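Local coordinates for heme-binding protein A (Haemophilus parasuis 29755, PDB 3TPA) that probably binds glutathione in the periplasm as the solute-binding component of an ABC-type uptake system, and is also named for heme binding, at residues R90-N93 against A94-V98; D171-A175 against Q176-E180; I252-M255 against K256-P259; S414-D418 against P419-L423; V469-F472 against Q473-S476. The protein carries 1 engineered substitution. All coordinates share one frame; numbering follows the deposited sequence. Where two conformers were deposited one is given.

Contact 1 (R90-N93 against A94-V98)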
loop_
_atom_site.group_PDB
_atom_site.type_symbol
_atom_site.label_atom_id
_atom_site.label_comp_id
_atom_site.label_asym_id
_atom_site.label_seq_id
_atom_site.Cartn_x
_atom_site.Cartn_y
_atom_site.Cartn_z
ATOM N N ARG A 90 16.882 9.861 28.616
ATOM C CA ARG A 90 17.101 10.937 27.656
ATOM C C ARG A 90 16.001 10.943 26.598
ATOM O O ARG A 90 15.375 9.910 26.346
ATOM C CB ARG A 90 18.458 10.767 26.945
ATOM C CG ARG A 90 18.657 9.388 26.318
ATOM C CD ARG A 90 19.655 9.453 25.180
ATOM N NE ARG A 90 19.796 8.195 24.447
ATOM C CZ ARG A 90 19.039 7.844 23.413
ATOM N NH1 ARG A 90 18.062 8.642 23.003
ATOM N NH2 ARG A 90 19.254 6.696 22.788
ATOM N N PRO A 91 15.793 12.097 25.941
ATOM C CA PRO A 91 14.829 12.176 24.840
ATOM C C PRO A 91 15.357 11.471 23.604
ATOM O O PRO A 91 16.544 11.137 23.523
ATOM C CB PRO A 91 14.750 13.678 24.544
ATOM C CG PRO A 91 15.483 14.355 25.666
ATOM C CD PRO A 91 16.495 13.372 26.135
ATOM N N LEU A 92 14.469 11.263 22.648
ATOM C CA LEU A 92 14.837 10.769 21.335
ATOM C C LEU A 92 16.053 11.523 20.786
ATOM O O LEU A 92 16.165 12.737 20.956
ATOM C CB LEU A 92 13.633 10.965 20.417
ATOM C CG LEU A 92 13.565 10.677 18.910
ATOM C CD1 LEU A 92 14.140 11.803 18.111
ATOM C CD2 LEU A 92 14.171 9.348 18.543
ATOM N N ASN A 93 16.972 10.800 20.147
ATOM C CA ASN A 93 18.043 11.437 19.398
ATOM C C ASN A 93 18.446 10.590 18.196
ATOM O O ASN A 93 17.794 9.598 17.877
ATOM C CB ASN A 93 19.267 11.714 20.282
ATOM C CG ASN A 93 19.943 10.446 20.756
ATOM O OD1 ASN A 93 19.764 9.379 20.173
ATOM N ND2 ASN A 93 20.732 10.558 21.819
ATOM N N ALA A 94 19.526 10.995 17.540
ATOM C CA ALA A 94 19.980 10.373 16.300
ATOM C C ALA A 94 20.389 8.927 16.486
ATOM O O ALA A 94 20.266 8.131 15.549
ATOM C CB ALA A 94 21.147 11.177 15.692
ATOM N N ASP A 95 20.888 8.580 17.672
ATOM C CA ASP A 95 21.232 7.172 17.945
ATOM C C ASP A 95 20.024 6.259 17.719
ATOM O O ASP A 95 20.160 5.158 17.184
ATOM C CB ASP A 95 21.736 6.970 19.385
ATOM C CG ASP A 95 23.147 7.491 19.601
ATOM O OD1 ASP A 95 23.854 7.755 18.605
ATOM O OD2 ASP A 95 23.554 7.633 20.774
ATOM N N ASP A 96 18.848 6.711 18.156
ATOM C CA ASP A 96 17.626 5.918 18.006
ATOM C C ASP A 96 17.254 5.745 16.526
ATOM O O ASP A 96 16.861 4.667 16.089
ATOM C CB ASP A 96 16.470 6.559 18.775
ATOM C CG ASP A 96 16.797 6.785 20.243
ATOM O OD1 ASP A 96 17.226 5.820 20.913
ATOM O OD2 ASP A 96 16.627 7.931 20.725
ATOM N N VAL A 97 17.390 6.812 15.753
ATOM C CA VAL A 97 17.116 6.737 14.313
ATOM C C VAL A 97 18.084 5.785 13.599
ATOM O O VAL A 97 17.678 4.928 12.800
ATOM C CB VAL A 97 17.166 8.151 13.651
ATOM C CG1 VAL A 97 16.838 8.061 12.161
ATOM C CG2 VAL A 97 16.194 9.102 14.353
ATOM N N VAL A 98 19.373 5.934 13.894
ATOM C CA VAL A 98 20.398 5.101 13.263
ATOM C C VAL A 98 20.167 3.642 13.628
ATOM O O VAL A 98 20.213 2.766 12.772
ATOM C CB VAL A 98 21.833 5.550 13.652
ATOM C CG1 VAL A 98 22.895 4.616 13.059
ATOM C CG2 VAL A 98 22.076 6.981 13.193
HETATM O O HOH W 1 22.868 9.080 23.172
#
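Asp96 OD2 is gripped by two donors, Arg90 NH1 at 2.8 Å and the backbone N of Asn93 at 2.9 Å. The second of these bonds belongs to a capping box at the start of helix 94-105, in which Asn93 is the N-cap and Asp96, three residues on, bonds back to its amide. The two donors use different sides of the oxygen: Arg90 comes in on the syn side, Asn93 N on the anti side. Arg90 meets the carboxylate end-on, its NH2 taking Asp96 OD1 at 2.9 Å, so the salt bridge is two-pronged; the NH1 bond is nearly straight (174°), although the guanidinium and carboxylate planes are turned 31° apart. The same NH1 also donates to Pro91 O, which fixes the rotation of the guanidinium. Asp96 OD1 has a further partner in Lys167 N, at the start of helix 167-175, and these donors would probably favour the charged carboxylate. In the other half of the box, Asn93 CG sits between its backbone N and carbonyl carbon (chi1 67°), which folds OD1 back over the first turn; its bonds from Asp95 N at 2.9 Å and from Asp96 N are both weak. Leu92 CD2 packs against Asp96 CB at 3.6 Å, on the buried side where Leu74 of strand 69-74 also lies. Asp95 points its OD1 to Lys136 in a salt bridge, while its OD2 accepts from a water that in turn accepts from Asn93 ND2, each step measuring 2.9 Å between the water oxygen and the side-chain atom.

Contact 2 (D171-A175 against Q176-E180)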
loop_
_atom_site.group_PDB
_atom_site.type_symbol
_atom_site.label_atom_id
_atom_site.label_comp_id
_atom_site.label_asym_id
_atom_site.label_seq_id
_atom_site.Cartn_x
_atom_site.Cartn_y
_atom_site.Cartn_z
ATOM N N ASP A 171 19.269 -1.311 24.062
ATOM C CA ASP A 171 20.520 -1.578 24.765
ATOM C C ASP A 171 20.240 -2.311 26.071
ATOM O O ASP A 171 20.886 -3.317 26.374
ATOM C CB ASP A 171 21.311 -0.289 25.036
ATOM C CG ASP A 171 21.948 0.285 23.782
ATOM O OD1 ASP A 171 22.022 -0.437 22.777
ATOM O OD2 ASP A 171 22.379 1.456 23.804
ATOM N N GLN A 172 19.275 -1.806 26.840
ATOM C CA GLN A 172 18.953 -2.405 28.135
ATOM C C GLN A 172 18.552 -3.861 27.993
ATOM O O GLN A 172 19.022 -4.714 28.745
ATOM C CB GLN A 172 17.826 -1.650 28.855
ATOM C CG GLN A 172 17.489 -2.256 30.209
ATOM C CD GLN A 172 16.241 -1.665 30.847
ATOM O OE1 GLN A 172 16.229 -0.508 31.263
ATOM N NE2 GLN A 172 15.184 -2.467 30.933
ATOM N N LEU A 173 17.676 -4.139 27.030
ATOM C CA LEU A 173 17.141 -5.489 26.847
ATOM C C LEU A 173 18.220 -6.470 26.427
ATOM O O LEU A 173 18.213 -7.621 26.844
ATOM C CB LEU A 173 16.002 -5.504 25.830
ATOM C CG LEU A 173 14.755 -4.747 26.277
ATOM C CD1 LEU A 173 13.809 -4.529 25.102
ATOM C CD2 LEU A 173 14.060 -5.495 27.422
ATOM N N LEU A 174 19.141 -6.017 25.587
ATOM C CA LEU A 174 20.224 -6.880 25.129
ATOM C C LEU A 174 21.063 -7.251 26.350
ATOM O O LEU A 174 21.318 -8.430 26.620
ATOM C CB LEU A 174 21.061 -6.161 24.069
ATOM C CG LEU A 174 21.946 -7.021 23.164
ATOM C CD1 LEU A 174 21.142 -8.114 22.480
ATOM C CD2 LEU A 174 22.639 -6.133 22.138
ATOM N N ALA A 175 21.443 -6.228 27.109
ATOM C CA ALA A 175 22.152 -6.398 28.371
ATOM C C ALA A 175 21.416 -7.349 29.311
ATOM O O ALA A 175 22.037 -8.138 30.022
ATOM C CB ALA A 175 22.353 -5.055 29.038
ATOM N N GLN A 176 20.091 -7.276 29.311
ATOM C CA GLN A 176 19.285 -8.097 30.212
ATOM C C GLN A 176 19.045 -9.498 29.655
ATOM O O GLN A 176 18.444 -10.347 30.311
ATOM C CB GLN A 176 17.966 -7.400 30.551
ATOM C CG GLN A 176 18.141 -6.206 31.480
ATOM C CD GLN A 176 16.853 -5.442 31.709
ATOM O OE1 GLN A 176 16.044 -5.288 30.799
ATOM N NE2 GLN A 176 16.656 -4.962 32.934
ATOM N N GLY A 177 19.547 -9.740 28.452
ATOM C CA GLY A 177 19.422 -11.039 27.825
ATOM C C GLY A 177 18.049 -11.337 27.247
ATOM O O GLY A 177 17.735 -12.494 26.985
ATOM N N LYS A 178 17.234 -10.303 27.035
ATOM C CA LYS A 178 15.915 -10.490 26.417
ATOM C C LYS A 178 15.582 -9.450 25.328
ATOM O O LYS A 178 14.625 -8.678 25.459
ATOM C CB LYS A 178 14.813 -10.549 27.487
ATOM C CG LYS A 178 14.917 -9.479 28.564
ATOM C CD LYS A 178 13.707 -9.513 29.486
ATOM C CE LYS A 178 13.901 -8.629 30.714
ATOM N NZ LYS A 178 13.997 -7.175 30.396
ATOM N N PRO A 179 16.366 -9.445 24.238
ATOM C CA PRO A 179 16.191 -8.461 23.162
ATOM C C PRO A 179 14.849 -8.644 22.466
ATOM O O PRO A 179 14.333 -7.693 21.860
ATOM C CB PRO A 179 17.341 -8.782 22.198
ATOM C CG PRO A 179 17.670 -10.209 22.466
ATOM C CD PRO A 179 17.457 -10.392 23.946
ATOM N N GLU A 180 14.293 -9.849 22.546
ATOM C CA GLU A 180 12.995 -10.119 21.936
ATOM C C GLU A 180 11.933 -9.168 22.460
ATOM O O GLU A 180 10.981 -8.837 21.770
ATOM C CB GLU A 180 12.560 -11.568 22.175
ATOM C CG GLU A 180 13.109 -12.545 21.147
ATOM C CD GLU A 180 14.603 -12.768 21.297
ATOM O OE1 GLU A 180 15.113 -12.681 22.442
ATOM O OE2 GLU A 180 15.265 -13.036 20.269
#
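Gln176 reaches back along the last turn of helix 167-175 and meets Gln172 atom by atom. Its CB lies 3.4 Å from Gln172 O, and CG, set beside the backbone N (chi1 -72°), comes to 3.2 Å from that same oxygen. Beyond CG the chain runs extended, bringing CD against Gln172 CG and placing OE1 3.0 Å from Gln172 NE2, which donates to it from above the carbonyl plane. The two amides are turned 69° from each other. OE1 has a second donor on its other face, Lys178 NZ at 2.8 Å, while Gln172 NE2 is also held by Thr85 O. These side-chain bonds lie beside a Schellman motif that ends the helix: Gly177, the first residue outside helical angles, has a positive phi, and the backbone turns back so that Lys178 N bonds to Leu173 O at 2.9 Å. Gly177 N bonds to Leu174 O from well above the carbonyl plane. Lys178 bends at its last torsion (chi4 66°), which carries NZ over Leu173 CD2 at 3.4 Å on its way to the glutamine. Leu173 itself is buried, with Tyr111 of a loop and Leu182 of helix 181-184 also against it. On the exposed side of the turn Leu174 CD1 rests on Pro179 CB at 3.9 Å, methyl against ring carbon.

Contact 3 (I252-M255 against K256-P259)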
loop_
_atom_site.group_PDB
_atom_site.type_symbol
_atom_site.label_atom_id
_atom_site.label_comp_id
_atom_site.label_asym_id
_atom_site.label_seq_id
_atom_site.Cartn_x
_atom_site.Cartn_y
_atom_site.Cartn_z
ATOM N N ILE A 252 -22.481 -3.930 2.903
ATOM C CA ILE A 252 -22.175 -2.525 2.623
ATOM C C ILE A 252 -23.398 -1.688 2.237
ATOM O O ILE A 252 -23.611 -0.594 2.773
ATOM C CB ILE A 252 -21.075 -2.377 1.559
ATOM C CG1 ILE A 252 -19.729 -2.815 2.140
ATOM C CG2 ILE A 252 -20.975 -0.940 1.118
ATOM C CD1 ILE A 252 -19.252 -1.970 3.321
ATOM N N ALA A 253 -24.196 -2.205 1.308
ATOM C CA ALA A 253 -25.390 -1.502 0.844
ATOM C C ALA A 253 -26.341 -1.135 1.990
ATOM O O ALA A 253 -26.830 -0.014 2.065
ATOM C CB ALA A 253 -26.121 -2.341 -0.202
ATOM N N GLN A 254 -26.601 -2.072 2.891
ATOM C CA GLN A 254 -27.429 -1.750 4.046
ATOM C C GLN A 254 -26.735 -0.842 5.077
ATOM O O GLN A 254 -27.405 -0.067 5.770
ATOM C CB GLN A 254 -27.948 -3.017 4.723
ATOM C CG GLN A 254 -28.748 -2.732 6.000
ATOM C CD GLN A 254 -29.968 -1.865 5.733
ATOM O OE1 GLN A 254 -30.623 -1.993 4.696
ATOM N NE2 GLN A 254 -30.275 -0.975 6.668
ATOM N N MET A 255 -25.409 -0.954 5.198
ATOM C CA MET A 255 -24.656 -0.071 6.099
ATOM C C MET A 255 -24.828 1.378 5.654
ATOM O O MET A 255 -24.879 2.282 6.476
ATOM C CB MET A 255 -23.157 -0.405 6.141
ATOM C CG MET A 255 -22.761 -1.650 6.892
ATOM S SD MET A 255 -20.967 -1.954 6.800
ATOM C CE MET A 255 -20.846 -3.474 7.752
ATOM N N LYS A 256 -24.894 1.591 4.344
ATOM C CA LYS A 256 -25.100 2.928 3.796
ATOM C C LYS A 256 -26.463 3.520 4.187
ATOM O O LYS A 256 -26.683 4.719 4.058
ATOM C CB LYS A 256 -24.944 2.911 2.274
ATOM C CG LYS A 256 -23.475 2.919 1.787
ATOM C CD LYS A 256 -23.378 2.601 0.297
ATOM C CE LYS A 256 -21.940 2.600 -0.200
ATOM N NZ LYS A 256 -21.884 2.249 -1.656
ATOM N N LYS A 257 -27.373 2.674 4.662
ATOM C CA LYS A 257 -28.709 3.120 5.064
ATOM C C LYS A 257 -28.880 3.162 6.580
ATOM O O LYS A 257 -29.884 3.672 7.079
ATOM C CB LYS A 257 -29.785 2.213 4.462
ATOM C CG LYS A 257 -29.808 2.193 2.932
ATOM C CD LYS A 257 -30.721 1.090 2.423
ATOM C CE LYS A 257 -30.801 1.087 0.908
ATOM N NZ LYS A 257 -31.530 -0.108 0.403
ATOM N N ASP A 258 -27.910 2.616 7.306
ATOM C CA ASP A 258 -28.016 2.507 8.758
ATOM C C ASP A 258 -27.678 3.807 9.465
ATOM O O ASP A 258 -26.567 4.308 9.319
ATOM C CB ASP A 258 -27.098 1.401 9.282
ATOM C CG ASP A 258 -27.583 0.015 8.919
ATOM O OD1 ASP A 258 -28.808 -0.167 8.760
ATOM O OD2 ASP A 258 -26.740 -0.897 8.806
ATOM N N PRO A 259 -28.628 4.345 10.252
ATOM C CA PRO A 259 -28.425 5.599 10.990
ATOM C C PRO A 259 -27.255 5.521 11.950
ATOM O O PRO A 259 -26.598 6.537 12.187
ATOM C CB PRO A 259 -29.722 5.757 11.796
ATOM C CG PRO A 259 -30.740 4.981 11.035
ATOM C CD PRO A 259 -29.990 3.812 10.439
#
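Gln254 bends round to Asp258, its NE2 giving OD1 a 2.7 Å hydrogen bond. The first torsion sets CG opposite the backbone N (chi1 176°), and a turn at chi2 (60°) then folds the amide toward the residues that follow the helix instead of letting it run on outward. Asp258 OD1 lies in the amide plane of Gln254, yet the donor stands above the carboxylate plane, and the two flat groups are 50° apart. Asp258 reaches back with CG beside its own backbone N. Its other oxygen, OD2, accepts from Tyr233 OH of helix 229-237, so the carboxylate joins the end of one helix to another. This is the C-terminal end of helix 249-255, unwinding through a tighter, 3-10-like turn toward strand 261-276. Lys256 N still makes the usual bond to Ile252 O, four residues back, at 3.0 Å. Lys257 N bonds to Gln254 O at 3.0 Å and Asp258 N to Met255 O at 3.2 Å, both from well above the carbonyl planes. Lys256 is extended from CG to NZ and runs back along the helix, its CE touching Ile252 CG2 at 3.9 Å; a long, weak ion pair joins its NZ to Glu265. Lys257, equally extended, crosses the glutamine at about a right angle, with CD 3.8 Å from Gln254 OE1. Met255 stretches straight from CG to CE, into the buried side between helix 229-237 and the strands, against Tyr233, Ile261 and Pro489.

Contact 4 (S414-D418 against P419-L423)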
loop_
_atom_site.group_PDB
_atom_site.type_symbol
_atom_site.label_atom_id
_atom_site.label_comp_id
_atom_site.label_asym_id
_atom_site.label_seq_id
_atom_site.Cartn_x
_atom_site.Cartn_y
_atom_site.Cartn_z
ATOM N N SER A 414 0.250 -0.470 -4.730
ATOM C CA SER A 414 1.373 0.402 -4.423
ATOM C C SER A 414 1.499 0.582 -2.915
ATOM O O SER A 414 0.510 0.861 -2.241
ATOM C CB SER A 414 1.173 1.761 -5.075
ATOM O OG SER A 414 2.186 2.673 -4.678
ATOM N N ARG A 415 2.711 0.455 -2.386
ATOM C CA ARG A 415 2.900 0.571 -0.945
ATOM C C ARG A 415 3.206 1.988 -0.468
ATOM O O ARG A 415 2.954 2.301 0.683
ATOM C CB ARG A 415 3.974 -0.399 -0.449
ATOM C CG ARG A 415 3.732 -1.840 -0.839
ATOM C CD ARG A 415 4.932 -2.694 -0.474
ATOM N NE ARG A 415 5.039 -3.879 -1.316
ATOM C CZ ARG A 415 5.766 -3.940 -2.425
ATOM N NH1 ARG A 415 6.452 -2.881 -2.834
ATOM N NH2 ARG A 415 5.803 -5.060 -3.126
ATOM N N ASN A 416 3.745 2.848 -1.350
ATOM C CA ASN A 416 4.025 4.239 -0.971
ATOM C C ASN A 416 3.138 5.246 -1.694
ATOM O O ASN A 416 3.182 6.446 -1.424
ATOM C CB ASN A 416 5.533 4.607 -1.110
ATOM C CG ASN A 416 6.030 4.647 -2.547
ATOM O OD1 ASN A 416 5.261 4.573 -3.493
ATOM N ND2 ASN A 416 7.348 4.775 -2.705
ATOM N N GLY A 417 2.324 4.745 -2.617
ATOM C CA GLY A 417 1.378 5.569 -3.348
ATOM C C GLY A 417 1.952 6.562 -4.343
ATOM O O GLY A 417 1.227 7.429 -4.817
ATOM N N ASP A 418 3.237 6.456 -4.673
ATOM C CA ASP A 418 3.830 7.349 -5.685
ATOM C C ASP A 418 3.619 6.786 -7.094
ATOM O O ASP A 418 3.643 5.567 -7.273
ATOM C CB ASP A 418 5.336 7.501 -5.434
ATOM C CG ASP A 418 5.943 8.630 -6.231
ATOM O OD1 ASP A 418 6.325 8.404 -7.393
ATOM O OD2 ASP A 418 6.032 9.753 -5.704
ATOM N N PRO A 419 3.424 7.659 -8.096
ATOM C CA PRO A 419 3.276 7.160 -9.473
ATOM C C PRO A 419 4.441 6.279 -9.911
ATOM O O PRO A 419 4.232 5.336 -10.667
ATOM C CB PRO A 419 3.217 8.445 -10.326
ATOM C CG PRO A 419 3.753 9.542 -9.430
ATOM C CD PRO A 419 3.351 9.126 -8.036
ATOM N N ASP A 420 5.646 6.573 -9.432
ATOM C CA ASP A 420 6.817 5.734 -9.716
ATOM C C ASP A 420 6.605 4.296 -9.257
ATOM O O ASP A 420 7.073 3.359 -9.886
ATOM C CB ASP A 420 8.079 6.287 -9.045
ATOM C CG ASP A 420 9.283 5.344 -9.197
ATOM O OD1 ASP A 420 9.970 5.416 -10.229
ATOM O OD2 ASP A 420 9.525 4.510 -8.295
ATOM N N ASN A 421 5.890 4.128 -8.155
ATOM C CA ASN A 421 5.691 2.806 -7.558
ATOM C C ASN A 421 4.471 2.086 -8.145
ATOM O O ASN A 421 4.071 1.045 -7.650
ATOM C CB ASN A 421 5.593 2.937 -6.024
ATOM C CG ASN A 421 5.431 1.610 -5.317
ATOM O OD1 ASN A 421 4.450 1.392 -4.610
ATOM N ND2 ASN A 421 6.408 0.726 -5.481
ATOM N N PHE A 422 3.889 2.659 -9.200
ATOM C CA PHE A 422 2.970 1.937 -10.084
ATOM C C PHE A 422 3.716 1.647 -11.393
ATOM O O PHE A 422 3.872 0.506 -11.797
ATOM C CB PHE A 422 1.723 2.782 -10.443
ATOM C CG PHE A 422 0.699 2.895 -9.348
ATOM C CD1 PHE A 422 -0.380 2.021 -9.293
ATOM C CD2 PHE A 422 0.785 3.903 -8.406
ATOM C CE1 PHE A 422 -1.353 2.128 -8.288
ATOM C CE2 PHE A 422 -0.186 4.014 -7.379
ATOM C CZ PHE A 422 -1.251 3.129 -7.329
ATOM N N LEU A 423 4.176 2.707 -12.047
ATOM C CA LEU A 423 4.682 2.620 -13.424
ATOM C C LEU A 423 6.025 1.908 -13.597
ATOM O O LEU A 423 6.235 1.196 -14.574
ATOM C CB LEU A 423 4.780 4.009 -14.037
ATOM C CG LEU A 423 3.472 4.811 -14.066
ATOM C CD1 LEU A 423 3.786 6.197 -14.562
ATOM C CD2 LEU A 423 2.436 4.163 -14.960
HETATM O O HOH W 2 8.207 -1.423 -4.348
HETATM O O HOH W 3 8.696 4.369 -5.688
#
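Asn421 turns its side chain back from the start of helix 420-427 into the preceding loop, where its OD1 takes two bonds, from Ser414 OG at 2.6 Å and from Arg415 N at 3.0 Å. In the loop leaving strand 407-413 two side chains mimic backbone turns, with an ST motif at Ser414 and an Asx turn at Asn416. Ser414 OG passes the chain on, donating to Asn421 OD1 and accepting from Gly417 N; Gly417 has a positive phi. Asn416 OD1 in turn receives Asp418 N at 3.0 Å, nearly straight at 169°, and also lies against Asn421 CB. Asn421 CG stands opposite its backbone N (chi1 -178°), which swings the amide toward the loop. In the turn leading into the helix, Asp418 OD1 accepts a capping bond from Asp420 N at 2.8 Å on its anti side, while OD2 forms a salt bridge with Arg461 of helix 458-475, so the capping carboxylate is held through both oxygens. Water links the polar groups of the loop and the helix, one molecule bridging Asn416 ND2 and Asp420 OD2. In one of its two conformers Arg415 touches Tyr121 and Trp124 of helix 120-124. Phe422 presents a face to Ser414 and meets Phe317 edge-to-face. Ser414 CB sits 3.8 Å from the Phe422 ring centroid, 24° off the normal, in a CH-pi contact, while Asp418 O approaches the ring edge at CD2.

Contact 5 (V469-F472 against Q473-S476)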
loop_
_atom_site.group_PDB
_atom_site.type_symbol
_atom_site.label_atom_id
_atom_site.label_comp_id
_atom_site.label_asym_id
_atom_site.label_seq_id
_atom_site.Cartn_x
_atom_site.Cartn_y
_atom_site.Cartn_z
ATOM N N VAL A 469 2.298 8.157 -19.069
ATOM C CA VAL A 469 1.040 7.409 -19.101
ATOM C C VAL A 469 0.361 7.496 -20.482
ATOM O O VAL A 469 -0.208 6.533 -20.950
ATOM C CB VAL A 469 0.087 7.841 -17.962
ATOM C CG1 VAL A 469 -1.313 7.306 -18.202
ATOM C CG2 VAL A 469 0.629 7.336 -16.634
ATOM N N GLU A 470 0.458 8.631 -21.165
ATOM C CA GLU A 470 -0.120 8.744 -22.507
ATOM C C GLU A 470 0.553 7.770 -23.482
ATOM O O GLU A 470 -0.098 7.183 -24.348
ATOM C CB GLU A 470 -0.022 10.186 -23.021
ATOM C CG GLU A 470 -0.958 11.166 -22.315
ATOM C CD GLU A 470 -2.226 11.465 -23.107
ATOM O OE1 GLU A 470 -2.494 10.777 -24.114
ATOM O OE2 GLU A 470 -2.962 12.400 -22.721
ATOM N N ILE A 471 1.860 7.586 -23.336
ATOM C CA ILE A 471 2.579 6.631 -24.181
ATOM C C ILE A 471 2.151 5.197 -23.865
ATOM O O ILE A 471 1.831 4.399 -24.766
ATOM C CB ILE A 471 4.111 6.762 -24.027
ATOM C CG1 ILE A 471 4.609 8.081 -24.633
ATOM C CG2 ILE A 471 4.825 5.562 -24.662
ATOM C CD1 ILE A 471 6.068 8.414 -24.283
ATOM N N PHE A 472 2.143 4.868 -22.582
ATOM C CA PHE A 472 1.602 3.573 -22.142
ATOM C C PHE A 472 0.191 3.317 -22.705
ATOM O O PHE A 472 -0.091 2.252 -23.247
ATOM C CB PHE A 472 1.564 3.479 -20.613
ATOM C CG PHE A 472 0.447 2.612 -20.099
ATOM C CD1 PHE A 472 0.548 1.224 -20.140
ATOM C CD2 PHE A 472 -0.728 3.186 -19.610
ATOM C CE1 PHE A 472 -0.510 0.419 -19.662
ATOM C CE2 PHE A 472 -1.778 2.400 -19.158
ATOM C CZ PHE A 472 -1.668 1.015 -19.180
ATOM N N GLN A 473 -0.697 4.295 -22.582
ATOM C CA GLN A 473 -2.086 4.108 -23.034
ATOM C C GLN A 473 -2.186 3.857 -24.541
ATOM O O GLN A 473 -2.924 2.985 -24.973
ATOM C CB GLN A 473 -2.969 5.296 -22.620
ATOM C CG GLN A 473 -4.488 5.081 -22.848
ATOM C CD GLN A 473 -5.125 4.063 -21.882
ATOM O OE1 GLN A 473 -4.437 3.264 -21.256
ATOM N NE2 GLN A 473 -6.445 4.108 -21.761
ATOM N N GLN A 474 -1.414 4.612 -25.325
ATOM C CA GLN A 474 -1.357 4.458 -26.777
ATOM C C GLN A 474 -1.007 3.029 -27.191
ATOM O O GLN A 474 -1.445 2.543 -28.227
ATOM C CB GLN A 474 -0.322 5.439 -27.364
ATOM C CG GLN A 474 -0.794 6.891 -27.381
ATOM C CD GLN A 474 0.314 7.901 -27.673
ATOM O OE1 GLN A 474 1.502 7.630 -27.478
ATOM N NE2 GLN A 474 -0.083 9.084 -28.128
ATOM N N ASN A 475 -0.198 2.365 -26.377
ATOM C CA ASN A 475 0.301 1.030 -26.681
ATOM C C ASN A 475 -0.469 -0.098 -26.006
ATOM O O ASN A 475 -0.298 -1.260 -26.360
ATOM C CB ASN A 475 1.789 0.945 -26.333
ATOM C CG ASN A 475 2.624 1.724 -27.292
ATOM O OD1 ASN A 475 2.852 1.282 -28.407
ATOM N ND2 ASN A 475 3.036 2.914 -26.895
ATOM N N SER A 476 -1.314 0.256 -25.039
ATOM C CA SER A 476 -2.219 -0.706 -24.389
ATOM C C SER A 476 -1.597 -2.072 -24.025
ATOM O O SER A 476 -2.162 -3.114 -24.363
ATOM C CB SER A 476 -3.470 -0.928 -25.256
ATOM O OG SER A 476 -4.475 -1.653 -24.546
#
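Ile471 O accepts two bonds from one residue, Asn475: from its side-chain ND2 at 2.9 Å and from its backbone N at 3.3 Å, the donors arriving from opposite faces of the carbonyl plane. Asn475 CG lies beside its own backbone N (chi1 -72°), which lets the amide fold back over the helix, with ND2 3.9 Å from Ile471 CG2. Among the backbone bonds, Gln473 N to Val469 O and Gln474 N to Glu470 O keep the regular helical spacing; then Asn475 N also turns to Phe472 O, at 3.1 Å, and Ser476 N makes a weak bond to that oxygen. This is the C-terminal end of helix 458-475, and Ser476 leaves it with positive phi (43°). Among the looser contacts, Gln473 OE1 lies 3.5 Å from Phe472 CE2, while its NE2 bonds to Pro329 O. The Phe472 ring meets Phe427 and packs on Phe445 and Ile478, and Ile471 packs on Leu448 of helix 443-453. Ser476 OG is tied to His293. In effect the side-chain amide adds a second donor to Ile471 O, and beyond the regular bonds Asn475 O is met by Arg289 NH2 of helix 286-294 and Gln473 O by Tyr331 OH.

The five contacts follow one another along the chain, each at a helix end: contacts 1 and 4 at starts, contacts 2, 3 and 5 at finishes. Contacts 1 and 2, with centres about 18 Å apart, are joined through helix 167-175, whose Lys167 meets contact 1 and whose far end is contact 2. Contacts 4 and 5 touch, Leu423 CD1 packing on Val469 CG2 at 3.9 Å. Contact 4, its centre about 8 Å from that of the chain, is the most central. Contact 3 leads into strand 261-276, contact 4 follows strand 407-413 and contact 5 precedes strand 478-491, all of one six-stranded mixed sheet, so these turns join helices to that common sheet.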